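Local coordinates for substrate binding periplasmic protein (Ralstonia solanacearum, PDB 3LOP) that probably captures leucine or related amino acids in the bacterial periplasm as the substrate-binding component of a transport system, at residues 76-90 with 100-112. Residues are numbered along the deposited sequence; the frame is centred on the assembly and turned at random.
Sequences ALLTVVGTANVEALM and LPLVGPATGASSM. With LEU (leucine), chain B.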
ATOM      1  N   ALA A  76      16.355   6.234   7.869  1.00  4.24           N
ATOM      2  CA  ALA A  76      15.259   6.240   6.911  1.00  4.05           C
ATOM      3  C   ALA A  76      13.907   6.041   7.586  1.00  4.17           C
ATOM      4  O   ALA A  76      13.830   5.624   8.745  1.00  4.62           O
ATOM      5  CB  ALA A  76      15.475   5.151   5.859  1.00  4.54           C
ATOM      6  N   LEU A  77      12.853   6.360   6.836  1.00  2.31           N
ATOM      7  CA  LEU A  77      11.460   6.233   7.262  1.00  3.90           C
ATOM      8  C   LEU A  77      10.797   5.196   6.350  1.00  5.22           C
ATOM      9  O   LEU A  77      11.055   5.173   5.146  1.00  5.78           O
ATOM     10  CB  LEU A  77      10.750   7.585   7.116  1.00  3.36           C
ATOM     11  CG  LEU A  77       9.227   7.666   7.279  1.00  2.52           C
ATOM     12  CD1 LEU A  77       8.824   7.363   8.719  1.00  4.02           C
ATOM     13  CD2 LEU A  77       8.768   9.061   6.894  1.00  3.62           C
ATOM     14  N   LEU A  78       9.943   4.348   6.920  1.00  5.67           N
ATOM     15  CA  LEU A  78       9.263   3.298   6.159  1.00  6.62           C
ATOM     16  C   LEU A  78       7.740   3.344   6.152  1.00  6.19           C
ATOM     17  O   LEU A  78       7.109   3.730   7.134  1.00  7.02           O
ATOM     18  CB  LEU A  78       9.651   1.916   6.697  1.00  9.77           C
ATOM     19  CG  LEU A  78      10.978   1.248   6.360  1.00 10.51           C
ATOM     20  CD1 LEU A  78      11.115  -0.027   7.193  1.00 12.50           C
ATOM     21  CD2 LEU A  78      11.027   0.916   4.873  1.00 12.27           C
ATOM     22  N   THR A  79       7.179   2.921   5.022  1.00  7.15           N
ATOM     23  CA  THR A  79       5.742   2.769   4.786  1.00  6.33           C
ATOM     24  C   THR A  79       4.705   3.651   5.484  1.00  6.77           C
ATOM     25  O   THR A  79       3.863   3.151   6.235  1.00  7.57           O
ATOM     26  CB  THR A  79       5.336   1.306   5.059  1.00  6.44           C
ATOM     27  OG1 THR A  79       5.459   1.030   6.462  1.00  7.46           O
ATOM     28  CG2 THR A  79       6.249   0.351   4.297  1.00  6.52           C
ATOM     29  N   VAL A  80       4.738   4.953   5.229  1.00  5.83           N
ATOM     30  CA  VAL A  80       3.746   5.839   5.823  1.00  5.52           C
ATOM     31  C   VAL A  80       2.426   5.593   5.090  1.00  5.29           C
ATOM     32  O   VAL A  80       2.406   5.415   3.868  1.00  5.17           O
ATOM     33  CB  VAL A  80       4.160   7.322   5.681  1.00  6.13           C
ATOM     34  CG1 VAL A  80       3.023   8.236   6.114  1.00  5.58           C
ATOM     35  CG2 VAL A  80       5.391   7.589   6.534  1.00  7.22           C
ATOM     36  N   VAL A  81       1.329   5.573   5.837  1.00  3.90           N
ATOM     37  CA  VAL A  81       0.008   5.321   5.269  1.00  4.28           C
ATOM     38  C   VAL A  81      -0.792   6.594   5.011  1.00  3.24           C
ATOM     39  O   VAL A  81      -0.789   7.516   5.826  1.00  4.66           O
ATOM     40  CB  VAL A  81      -0.817   4.411   6.206  1.00  3.10           C
ATOM     41  CG1 VAL A  81      -2.239   4.253   5.680  1.00  4.07           C
ATOM     42  CG2 VAL A  81      -0.139   3.059   6.344  1.00  4.64           C
ATOM     43  N   GLY A  82      -1.476   6.631   3.871  1.00  3.83           N
ATOM     44  CA  GLY A  82      -2.301   7.776   3.534  1.00  4.02           C
ATOM     45  C   GLY A  82      -1.700   8.743   2.537  1.00  3.27           C
ATOM     46  O   GLY A  82      -0.658   9.347   2.796  1.00  3.59           O
ATOM     47  N   THR A  83      -2.359   8.895   1.394  1.00  2.29           N
ATOM     48  CA  THR A  83      -1.891   9.816   0.370  1.00  3.39           C
ATOM     49  C   THR A  83      -1.778  11.219   0.954  1.00  3.20           C
ATOM     50  O   THR A  83      -0.778  11.907   0.743  1.00  4.30           O
ATOM     51  CB  THR A  83      -2.858   9.842  -0.839  1.00  3.33           C
ATOM     52  OG1 THR A  83      -2.789   8.589  -1.526  1.00  5.18           O
ATOM     53  CG2 THR A  83      -2.486  10.948  -1.810  1.00  3.74           C
ATOM     54  N   ALA A  84      -2.801  11.642   1.693  1.00  3.14           N
ATOM     55  CA  ALA A  84      -2.789  12.975   2.289  1.00  3.46           C
ATOM     56  C   ALA A  84      -1.672  13.113   3.318  1.00  3.96           C
ATOM     57  O   ALA A  84      -1.050  14.168   3.434  1.00  5.22           O
ATOM     58  CB  ALA A  84      -4.142  13.279   2.944  1.00  3.24           C
ATOM     59  N   ASN A  85      -1.414  12.039   4.057  1.00  4.37           N
ATOM     60  CA  ASN A  85      -0.379  12.052   5.080  1.00  3.92           C
ATOM     61  C   ASN A  85       1.010  12.223   4.478  1.00  3.67           C
ATOM     62  O   ASN A  85       1.798  13.041   4.943  1.00  3.45           O
ATOM     63  CB  ASN A  85      -0.446  10.765   5.907  1.00  3.75           C
ATOM     64  CG  ASN A  85      -1.780  10.602   6.617  1.00  4.96           C
ATOM     65  OD1 ASN A  85      -1.876  10.748   7.839  1.00  6.38           O
ATOM     66  ND2 ASN A  85      -2.820  10.310   5.849  1.00  2.16           N
ATOM     67  N   VAL A  86       1.311  11.457   3.436  1.00  4.14           N
ATOM     68  CA  VAL A  86       2.615  11.566   2.806  1.00  4.45           C
ATOM     69  C   VAL A  86       2.761  12.906   2.092  1.00  4.44           C
ATOM     70  O   VAL A  86       3.820  13.522   2.143  1.00  4.20           O
ATOM     71  CB  VAL A  86       2.858  10.428   1.801  1.00  5.30           C
ATOM     72  CG1 VAL A  86       4.217  10.610   1.136  1.00  4.93           C
ATOM     73  CG2 VAL A  86       2.799   9.087   2.518  1.00  7.62           C
ATOM     74  N   GLU A  87       1.700  13.361   1.433  1.00  5.13           N
ATOM     75  CA  GLU A  87       1.776  14.637   0.732  1.00  5.13           C
ATOM     76  C   GLU A  87       2.046  15.779   1.710  1.00  5.62           C
ATOM     77  O   GLU A  87       2.678  16.771   1.344  1.00  6.54           O
ATOM     78  CB  GLU A  87       0.500  14.886  -0.085  1.00  6.20           C
ATOM     79  CG  GLU A  87       0.330  13.879  -1.223  1.00  7.95           C
ATOM     80  CD  GLU A  87      -0.828  14.191  -2.154  1.00  9.56           C
ATOM     81  OE1 GLU A  87      -1.774  14.889  -1.733  1.00 10.65           O
ATOM     82  OE2 GLU A  87      -0.801  13.719  -3.311  1.00  9.87           O
ATOM     83  N   ALA A  88       1.591  15.635   2.953  1.00  4.92           N
ATOM     84  CA  ALA A  88       1.839  16.664   3.961  1.00  5.02           C
ATOM     85  C   ALA A  88       3.322  16.631   4.342  1.00  6.00           C
ATOM     86  O   ALA A  88       3.951  17.674   4.521  1.00  7.27           O
ATOM     87  CB  ALA A  88       0.967  16.430   5.193  1.00  5.11           C
ATOM     88  N   LEU A  89       3.888  15.434   4.463  1.00  5.59           N
ATOM     89  CA  LEU A  89       5.306  15.321   4.795  1.00  5.39           C
ATOM     90  C   LEU A  89       6.141  15.997   3.714  1.00  6.40           C
ATOM     91  O   LEU A  89       7.163  16.618   4.003  1.00  8.63           O
ATOM     92  CB  LEU A  89       5.730  13.854   4.907  1.00  5.19           C
ATOM     93  CG  LEU A  89       5.182  13.052   6.087  1.00  5.72           C
ATOM     94  CD1 LEU A  89       5.607  11.594   5.959  1.00  7.05           C
ATOM     95  CD2 LEU A  89       5.694  13.643   7.389  1.00  7.55           C
HETATM   96  N   MSE A  90       5.706  15.868   2.465  1.00  6.92           N
HETATM   97  CA  MSE A  90       6.420  16.472   1.345  1.00  8.64           C
HETATM   98  C   MSE A  90       6.195  17.984   1.327  1.00  9.67           C
HETATM   99  O   MSE A  90       7.143  18.768   1.347  1.00  9.76           O
HETATM  100  CB  MSE A  90       5.943  15.859   0.019  1.00 10.67           C
HETATM  101  CG  MSE A  90       6.119  14.346  -0.069  1.00 12.82           C
HETATM  102 SE   MSE A  90       5.632  13.579  -1.792  1.00 23.88          SE
HETATM  103  CE  MSE A  90       3.725  13.751  -1.700  1.00 23.56           C
ATOM    104  N   LEU A 100      15.663  12.850   5.443  1.00  4.63           N
ATOM    105  CA  LEU A 100      15.269  11.472   5.695  1.00  4.27           C
ATOM    106  C   LEU A 100      14.526  10.822   4.538  1.00  4.59           C
ATOM    107  O   LEU A 100      13.437  11.255   4.170  1.00  5.66           O
ATOM    108  CB  LEU A 100      14.385  11.425   6.943  1.00  6.41           C
ATOM    109  CG  LEU A 100      14.076  10.044   7.519  1.00  7.04           C
ATOM    110  CD1 LEU A 100      15.343   9.441   8.094  1.00  9.48           C
ATOM    111  CD2 LEU A 100      13.010  10.170   8.601  1.00  9.44           C
ATOM    112  N   PRO A 101      15.105   9.765   3.952  1.00  4.39           N
ATOM    113  CA  PRO A 101      14.423   9.103   2.839  1.00  5.22           C
ATOM    114  C   PRO A 101      13.210   8.312   3.321  1.00  4.73           C
ATOM    115  O   PRO A 101      13.245   7.688   4.383  1.00  5.51           O
ATOM    116  CB  PRO A 101      15.510   8.205   2.252  1.00  6.57           C
ATOM    117  CG  PRO A 101      16.354   7.873   3.439  1.00  9.95           C
ATOM    118  CD  PRO A 101      16.443   9.192   4.176  1.00  5.84           C
ATOM    119  N   LEU A 102      12.132   8.374   2.548  1.00  3.40           N
ATOM    120  CA  LEU A 102      10.908   7.644   2.856  1.00  4.61           C
ATOM    121  C   LEU A 102      10.850   6.500   1.850  1.00  3.76           C
ATOM    122  O   LEU A 102      10.588   6.714   0.668  1.00  3.38           O
ATOM    123  CB  LEU A 102       9.680   8.552   2.707  1.00  5.55           C
ATOM    124  CG  LEU A 102       8.305   7.874   2.651  1.00  8.26           C
ATOM    125  CD1 LEU A 102       8.172   6.855   3.762  1.00  9.26           C
ATOM    126  CD2 LEU A 102       7.207   8.927   2.753  1.00  8.25           C
ATOM    127  N   VAL A 103      11.108   5.288   2.330  1.00  2.58           N
ATOM    128  CA  VAL A 103      11.116   4.113   1.474  1.00  3.11           C
ATOM    129  C   VAL A 103       9.793   3.369   1.522  1.00  3.12           C
ATOM    130  O   VAL A 103       9.278   3.058   2.596  1.00  3.69           O
ATOM    131  CB  VAL A 103      12.252   3.144   1.880  1.00  3.20           C
ATOM    132  CG1 VAL A 103      12.205   1.885   1.024  1.00  4.63           C
ATOM    133  CG2 VAL A 103      13.600   3.836   1.721  1.00  5.35           C
ATOM    134  N   GLY A 104       9.237   3.113   0.345  1.00  3.02           N
ATOM    135  CA  GLY A 104       7.991   2.378   0.256  1.00  3.79           C
ATOM    136  C   GLY A 104       6.749   2.996   0.865  1.00  3.00           C
ATOM    137  O   GLY A 104       6.065   2.334   1.645  1.00  3.85           O
ATOM    138  N   PRO A 105       6.431   4.258   0.550  1.00  3.91           N
ATOM    139  CA  PRO A 105       5.220   4.845   1.130  1.00  3.78           C
ATOM    140  C   PRO A 105       4.066   3.905   0.772  1.00  3.88           C
ATOM    141  O   PRO A 105       3.995   3.404  -0.354  1.00  4.35           O
ATOM    142  CB  PRO A 105       5.126   6.205   0.437  1.00  4.35           C
ATOM    143  CG  PRO A 105       5.868   5.995  -0.866  1.00  4.19           C
ATOM    144  CD  PRO A 105       7.046   5.162  -0.435  1.00  3.20           C
ATOM    145  N   ALA A 106       3.178   3.658   1.728  1.00  3.89           N
ATOM    146  CA  ALA A 106       2.064   2.735   1.518  1.00  5.38           C
ATOM    147  C   ALA A 106       0.908   3.277   0.681  1.00  5.83           C
ATOM    148  O   ALA A 106      -0.251   2.922   0.898  1.00  8.26           O
ATOM    149  CB  ALA A 106       1.549   2.246   2.868  1.00  5.11           C
ATOM    150  N   THR A 107       1.233   4.127  -0.284  1.00  6.36           N
ATOM    151  CA  THR A 107       0.246   4.715  -1.179  1.00  5.88           C
ATOM    152  C   THR A 107       0.853   4.780  -2.574  1.00  6.89           C
ATOM    153  O   THR A 107       2.045   5.043  -2.725  1.00  5.96           O
ATOM    154  CB  THR A 107      -0.156   6.145  -0.733  1.00  8.20           C
ATOM    155  OG1 THR A 107      -0.646   6.879  -1.862  1.00  7.48           O
ATOM    156  CG2 THR A 107       1.032   6.876  -0.127  1.00  9.35           C
ATOM    157  N   GLY A 108       0.034   4.526  -3.590  1.00  4.55           N
ATOM    158  CA  GLY A 108       0.522   4.570  -4.956  1.00  5.94           C
ATOM    159  C   GLY A 108       0.147   5.854  -5.677  1.00  5.53           C
ATOM    160  O   GLY A 108       0.077   5.886  -6.904  1.00  4.75           O
ATOM    161  N   ALA A 109      -0.094   6.919  -4.919  1.00  4.03           N
ATOM    162  CA  ALA A 109      -0.465   8.201  -5.513  1.00  5.26           C
ATOM    163  C   ALA A 109       0.575   8.669  -6.528  1.00  5.45           C
ATOM    164  O   ALA A 109       1.764   8.377  -6.395  1.00  5.78           O
ATOM    165  CB  ALA A 109      -0.642   9.249  -4.424  1.00  6.14           C
ATOM    166  N   SER A 110       0.121   9.412  -7.534  1.00  6.16           N
ATOM    167  CA  SER A 110       1.008   9.909  -8.580  1.00  7.23           C
ATOM    168  C   SER A 110       2.079  10.853  -8.043  1.00  7.61           C
ATOM    169  O   SER A 110       3.152  10.985  -8.629  1.00  8.49           O
ATOM    170  CB  SER A 110       0.196  10.620  -9.667  1.00  8.82           C
ATOM    171  OG  SER A 110      -0.518  11.730  -9.144  1.00 12.83           O
ATOM    172  N   SER A 111       1.785  11.499  -6.923  1.00  6.45           N
ATOM    173  CA  SER A 111       2.724  12.432  -6.320  1.00  6.19           C
ATOM    174  C   SER A 111       3.924  11.751  -5.674  1.00  6.37           C
ATOM    175  O   SER A 111       4.908  12.412  -5.349  1.00  6.94           O
ATOM    176  CB  SER A 111       1.998  13.293  -5.283  1.00  6.08           C
ATOM    177  OG  SER A 111       1.372  12.485  -4.302  1.00  9.09           O
HETATM  178  N   MSE A 112       3.855  10.434  -5.492  1.00  5.59           N
HETATM  179  CA  MSE A 112       4.956   9.708  -4.863  1.00  6.27           C
HETATM  180  C   MSE A 112       6.256   9.716  -5.665  1.00  6.60           C
HETATM  181  O   MSE A 112       7.325   9.440  -5.119  1.00  7.36           O
HETATM  182  CB  MSE A 112       4.545   8.260  -4.567  1.00  6.37           C
HETATM  183  CG  MSE A 112       3.386   8.122  -3.580  1.00  7.00           C
HETATM  184 SE   MSE A 112       3.700   9.020  -1.886  1.00 11.90          SE
HETATM  185  CE  MSE A 112       2.314  10.360  -1.988  1.00 10.05           C
TER
HETATM  186  N   LEU B 400      -2.116   4.493   2.078  1.00  4.82           N
HETATM  187  CA  LEU B 400      -3.574   4.245   2.257  1.00  7.09           C
HETATM  188  C   LEU B 400      -3.824   2.770   2.504  1.00  7.25           C
HETATM  189  O   LEU B 400      -4.894   2.456   3.060  1.00  7.88           O
HETATM  190  CB  LEU B 400      -4.315   4.686   1.007  1.00  3.61           C
HETATM  191  CG  LEU B 400      -3.796   6.078   0.668  1.00  7.47           C
HETATM  192  CD1 LEU B 400      -3.654   6.239  -0.779  1.00  1.00           C
HETATM  193  CD2 LEU B 400      -4.693   7.104   1.235  1.00  1.00           C
HETATM  194  OXT LEU B 400      -2.948   1.955   2.135  1.00  8.31           O
HETATM  195  O   HOH W   1      -0.835  12.489  -5.947  1.00 26.25           O
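Two neighbouring parallel strands of an open alpha/beta sheet, and the loops leaving their C-terminal ends, join here to form one wall of a leucine site. L77 sits between two rungs: its N donates to P101 O at 2.8 Å, and its O accepts from V103 N; T79 N then bonds V103 O. Past the strands the backbones stay coupled, because A106 N reaches V80 O (2.9 Å) from a position tilted 32° from the carbonyl plane. On one face of the sheet the side chains of L77 and L102 cross at a slant, CG of L77 against CD1 of L102. On the other face L78 and V103 lie side by side, CD2 of L78 against CB of V103. With CG anti to the backbone N (chi1 165°), L102 holds its second branch, CD2, 3.8 Å from CG1 of V86 and so ties the sheet to helix 83-91, which has G82 at its N-cap. The same CG1 touches the selenium of M112; M112 and M90 are both selenomethionines here, and the doubly bent chain of M112 turns its CE toward CE of M90 at 3.7 Å, the two side chains crossing at about a right angle. Farther out, E87 extends its carboxylate so that OE2 accepts from S111 OG (2.7 Å) through its anti lone pair; a water bridges OE2 to S111 N, adding a second link between helix and loop. At the pocket itself, T107 OG1 accepts from A109 N in an ST turn, which orients the T107 hydroxyl. The ligand ammonium donates to A106 O at 2.7 Å, while V81 CG1 packs near the same nitrogen; Q18 and R285 give the leucine further hydrogen bonds. Strand-end loops lining the ligand cleft between two lobes are characteristic of the periplasmic binding protein fold.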